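Side-chain contacts in 2,3-bisphosphoglycerate-independent phosphoglycerate mutase (PDB 2ZKT), which probably interconverts 2-phosphoglycerate and 3-phosphoglycerate, a step of glycolysis, without needing 2,3-bisphosphoglycerate: residues B[38-41]-B[42-45]; B[329-333]-B[334-338]. All coordinates share one frame; numbering follows the deposited sequence.

Both interactions are local, each at a point where a helix gives way to what follows. Interaction 1 comes first along the chain, where helix 35-43 runs out into strand 45-50; interaction 2 follows much later, where helix 313-331 passes into the loop before strand 339-344. Their centres lie about 14 Å apart, and the two strands belong to the same eight-stranded mixed sheet. The two touch directly: L40 of helix 35-43 packs by CG on L331 CD1 at the end of helix 313-331 (3.8 Å) and by CD2 on L336 CD1 of the loop that follows (3.9 Å). Two chain regions far apart in sequence thus share one apolar seam within the metalloenzyme fold, with the calcium site on the 35-43 side.

Interaction 1 of 2, residues B[38-41]-B[42-45]; sequences DKLA and EIGI. With CA (calcium ion), chain F.
The carboxylate of E42, a residue whose CB rests on D38 O at 3.2 Å, is the flat side-chain group facing the metal. Waters 2 and 3 and the calcium ion all lie on the same side of its plane. Water 2 donates to OE2 at 2.6 Å, while water 3 gives that oxygen a weaker bond. OE2 itself stays 3.7 Å from the calcium, so the carboxylate acts through water, as a second shell. It reaches this place because CG stands anti to the backbone N (chi1 -165°) and the chain then bends at chi2. The direct ligand is the backbone: E42 O binds calcium at 2.4 Å, and the three waters, T372 OG1 and D373 O make up the rest of the site. Water 1, the most distant of the three from the metal, also donates to A41 O.

Behind the metal, ordinary helical bonds run from E42 N to D38 O and from I43 N to K39 O. I43 carries its CG1 between the backbone N and carbonyl carbon (chi1 44°), which folds the side chain back along the helix: CG1 lies 3.3 Å from K39 O, and CD1 meets L40 CD2 at 4.1 Å, the two side chains slanting past each other. G44 leaves the helical conformation, its N-H bonded weakly to L40 O and A41 O; a beta carbon here would collide with L40 O.

D38 OD1 is held by the backbone N of F378, and K39 packs on N24 of the second subunit. L40 packs against helix 313-331 and strands 339-344 and 361-366, while I45 begins strand 45-50 by pairing with I365.

Interaction 2 of 2, residues B[329-333]-B[334-338]; sequences YILDH and VDLEE
I330 lays its CG2 against CG1 of V334 at 4.0 Å, the two branched side chains meeting at a slant at the C-terminal end of helix 313-331. The other branch of the valine is more tightly placed: CG1 lies anti to the carbonyl carbon (chi1 -53°), which leaves CG2 between the backbone N and the carbonyl carbon, 3.3 Å from I330 O. The same carbonyl accepts a hydrogen bond from H333 N at 3.0 Å; V334 N is near it too, but poorly angled for a bond. With an alanine at V334 both methyls are gone, and the likely cost is the I330 CG2 contact and the filling beside I330 O. Further along, L331 and L336 touch through their CD2 methyls at 4.3 Å, bridging the turn. H333 ND1 gives a weak bond to Y329 O, although the close approach of the two rings makes their exact placement doubtful. In the loop, D335 OD1 weakly accepts E337 N, and E337 OE2 forms a salt bridge with R5.

The whole turn closes a beta-alpha-beta crossover from strand 296-301 to strand 339-344, passing over strand 6-12. I330 packs on that middle strand, Y329 and H333 lean on helix 280-291, and L331 and L336 face helix 35-43.

Interaction 1 of 2, residues B[38-41]-B[42-45]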
# COMPACT_ATOMS: atom_id res chain seq x y z
N ASP B 38 -1.36 -7.73 5.56
CA ASP B 38 -2.48 -8.44 4.93
C ASP B 38 -2.30 -9.95 5.12
O ASP B 38 -3.27 -10.69 5.32
CB ASP B 38 -2.58 -8.14 3.42
CG ASP B 38 -2.96 -6.68 3.12
OD1 ASP B 38 -3.13 -5.90 4.09
OD2 ASP B 38 -3.09 -6.33 1.92
N LYS B 39 -1.05 -10.41 5.03
CA LYS B 39 -0.74 -11.83 5.20
C LYS B 39 -1.08 -12.23 6.64
O LYS B 39 -1.71 -13.27 6.89
CB LYS B 39 0.75 -12.08 4.93
CG LYS B 39 1.20 -13.52 5.18
CD LYS B 39 2.50 -13.56 5.98
CE LYS B 39 3.67 -12.95 5.20
NZ LYS B 39 4.84 -13.87 5.07
N LEU B 40 -0.67 -11.39 7.60
CA LEU B 40 -0.94 -11.66 9.01
C LEU B 40 -2.44 -11.60 9.32
O LEU B 40 -2.96 -12.42 10.10
CB LEU B 40 -0.18 -10.65 9.89
CG LEU B 40 1.34 -10.87 9.98
CD1 LEU B 40 1.97 -9.75 10.83
CD2 LEU B 40 1.62 -12.24 10.61
N ALA B 41 -3.15 -10.64 8.71
CA ALA B 41 -4.59 -10.54 8.93
C ALA B 41 -5.24 -11.79 8.35
O ALA B 41 -6.25 -12.30 8.87
CB ALA B 41 -5.15 -9.29 8.23
N GLU B 42 -4.65 -12.30 7.28
CA GLU B 42 -5.20 -13.48 6.62
C GLU B 42 -5.13 -14.73 7.48
O GLU B 42 -6.10 -15.46 7.57
CB GLU B 42 -4.51 -13.69 5.27
CG GLU B 42 -5.23 -14.65 4.32
CD GLU B 42 -5.03 -16.11 4.69
OE1 GLU B 42 -3.85 -16.54 4.78
OE2 GLU B 42 -6.04 -16.84 4.88
N ILE B 43 -4.00 -15.00 8.14
CA ILE B 43 -3.92 -16.20 8.98
C ILE B 43 -4.28 -15.88 10.44
O ILE B 43 -4.36 -16.77 11.30
CB ILE B 43 -2.49 -16.86 8.93
CG1 ILE B 43 -1.39 -15.78 9.02
CG2 ILE B 43 -2.31 -17.62 7.63
CD1 ILE B 43 -1.14 -15.27 10.40
N GLY B 44 -4.51 -14.59 10.72
CA GLY B 44 -4.86 -14.17 12.07
C GLY B 44 -6.33 -13.82 12.26
O GLY B 44 -7.23 -14.32 11.57
N ILE B 45 -6.58 -12.93 13.22
CA ILE B 45 -7.91 -12.48 13.55
C ILE B 45 -7.85 -10.97 13.69
O ILE B 45 -6.84 -10.42 14.15
CB ILE B 45 -8.38 -13.16 14.87
CG1 ILE B 45 -9.87 -12.92 15.11
CG2 ILE B 45 -7.56 -12.65 16.06
CD1 ILE B 45 -10.42 -13.69 16.32
CA CA F . -8.30 -16.42 7.74
O HOH W 1 -8.21 -13.89 9.12
O HOH W 2 -7.24 -18.09 6.88
O HOH W 3 -8.72 -15.06 5.96

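Interaction 2 of 2, residues B[329-333]-B[334-338]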
# COMPACT_ATOMS: atom_id res chain seq x y z
N TYR B 329 10.42 -7.69 7.73
CA TYR B 329 11.73 -8.13 8.19
C TYR B 329 11.55 -9.03 9.43
O TYR B 329 12.07 -10.16 9.47
CB TYR B 329 12.60 -6.92 8.57
CG TYR B 329 13.93 -7.31 9.19
CD1 TYR B 329 15.02 -7.69 8.39
CD2 TYR B 329 14.09 -7.34 10.58
CE1 TYR B 329 16.22 -8.11 8.97
CE2 TYR B 329 15.28 -7.77 11.17
CZ TYR B 329 16.35 -8.15 10.36
OH TYR B 329 17.52 -8.59 10.95
N ILE B 330 10.81 -8.54 10.42
CA ILE B 330 10.57 -9.30 11.65
C ILE B 330 9.98 -10.68 11.36
O ILE B 330 10.42 -11.68 11.94
CB ILE B 330 9.61 -8.56 12.61
CG1 ILE B 330 10.24 -7.24 13.06
CG2 ILE B 330 9.29 -9.44 13.81
CD1 ILE B 330 9.29 -6.32 13.81
N LEU B 331 8.98 -10.74 10.48
CA LEU B 331 8.35 -12.02 10.15
C LEU B 331 9.34 -13.03 9.56
O LEU B 331 9.16 -14.25 9.73
CB LEU B 331 7.18 -11.81 9.16
CG LEU B 331 5.97 -11.00 9.67
CD1 LEU B 331 4.88 -11.02 8.61
CD2 LEU B 331 5.45 -11.61 10.98
N ASP B 332 10.37 -12.54 8.87
CA ASP B 332 11.37 -13.42 8.26
C ASP B 332 12.36 -13.99 9.26
O ASP B 332 13.16 -14.87 8.92
CB ASP B 332 12.16 -12.69 7.15
CG ASP B 332 11.32 -12.42 5.91
OD1 ASP B 332 10.51 -13.30 5.54
OD2 ASP B 332 11.49 -11.33 5.30
N HIS B 333 12.32 -13.49 10.50
CA HIS B 333 13.25 -13.95 11.53
C HIS B 333 12.60 -14.51 12.79
O HIS B 333 13.28 -14.73 13.79
CB HIS B 333 14.20 -12.81 11.92
CG HIS B 333 15.05 -12.32 10.78
ND1 HIS B 333 14.84 -11.11 10.15
CD2 HIS B 333 16.14 -12.87 10.18
CE1 HIS B 333 15.76 -10.93 9.22
NE2 HIS B 333 16.56 -11.98 9.21
N VAL B 334 11.28 -14.73 12.75
CA VAL B 334 10.59 -15.27 13.92
C VAL B 334 9.60 -16.37 13.55
O VAL B 334 9.07 -16.40 12.44
CB VAL B 334 9.81 -14.16 14.69
CG1 VAL B 334 10.74 -13.00 15.02
CG2 VAL B 334 8.60 -13.69 13.87
N ASP B 335 9.38 -17.28 14.50
CA ASP B 335 8.44 -18.39 14.31
C ASP B 335 7.13 -17.97 14.98
O ASP B 335 7.10 -17.67 16.19
CB ASP B 335 9.01 -19.66 14.95
CG ASP B 335 8.06 -20.85 14.88
OD1 ASP B 335 7.33 -20.99 13.87
OD2 ASP B 335 8.05 -21.66 15.83
N LEU B 336 6.04 -17.92 14.20
CA LEU B 336 4.77 -17.47 14.76
C LEU B 336 4.14 -18.48 15.75
O LEU B 336 3.24 -18.16 16.52
CB LEU B 336 3.82 -17.20 13.60
CG LEU B 336 4.19 -15.92 12.85
CD1 LEU B 336 3.25 -15.62 11.68
CD2 LEU B 336 4.15 -14.68 13.76
N GLU B 337 4.61 -19.74 15.70
CA GLU B 337 4.13 -20.71 16.70
C GLU B 337 4.73 -20.41 18.08
O GLU B 337 4.23 -20.85 19.12
CB GLU B 337 4.50 -22.12 16.23
CG GLU B 337 4.21 -23.20 17.28
CD GLU B 337 2.79 -23.05 17.80
OE1 GLU B 337 1.87 -23.04 16.99
OE2 GLU B 337 2.62 -23.03 19.02
N GLU B 338 5.86 -19.67 18.07
CA GLU B 338 6.52 -19.31 19.33
C GLU B 338 6.25 -17.85 19.74
O GLU B 338 6.40 -17.46 20.89
CB GLU B 338 8.04 -19.52 19.14
CG GLU B 338 8.41 -20.96 18.79
CD GLU B 338 9.91 -21.06 18.60
OE1 GLU B 338 10.43 -20.41 17.70
OE2 GLU B 338 10.54 -21.81 19.35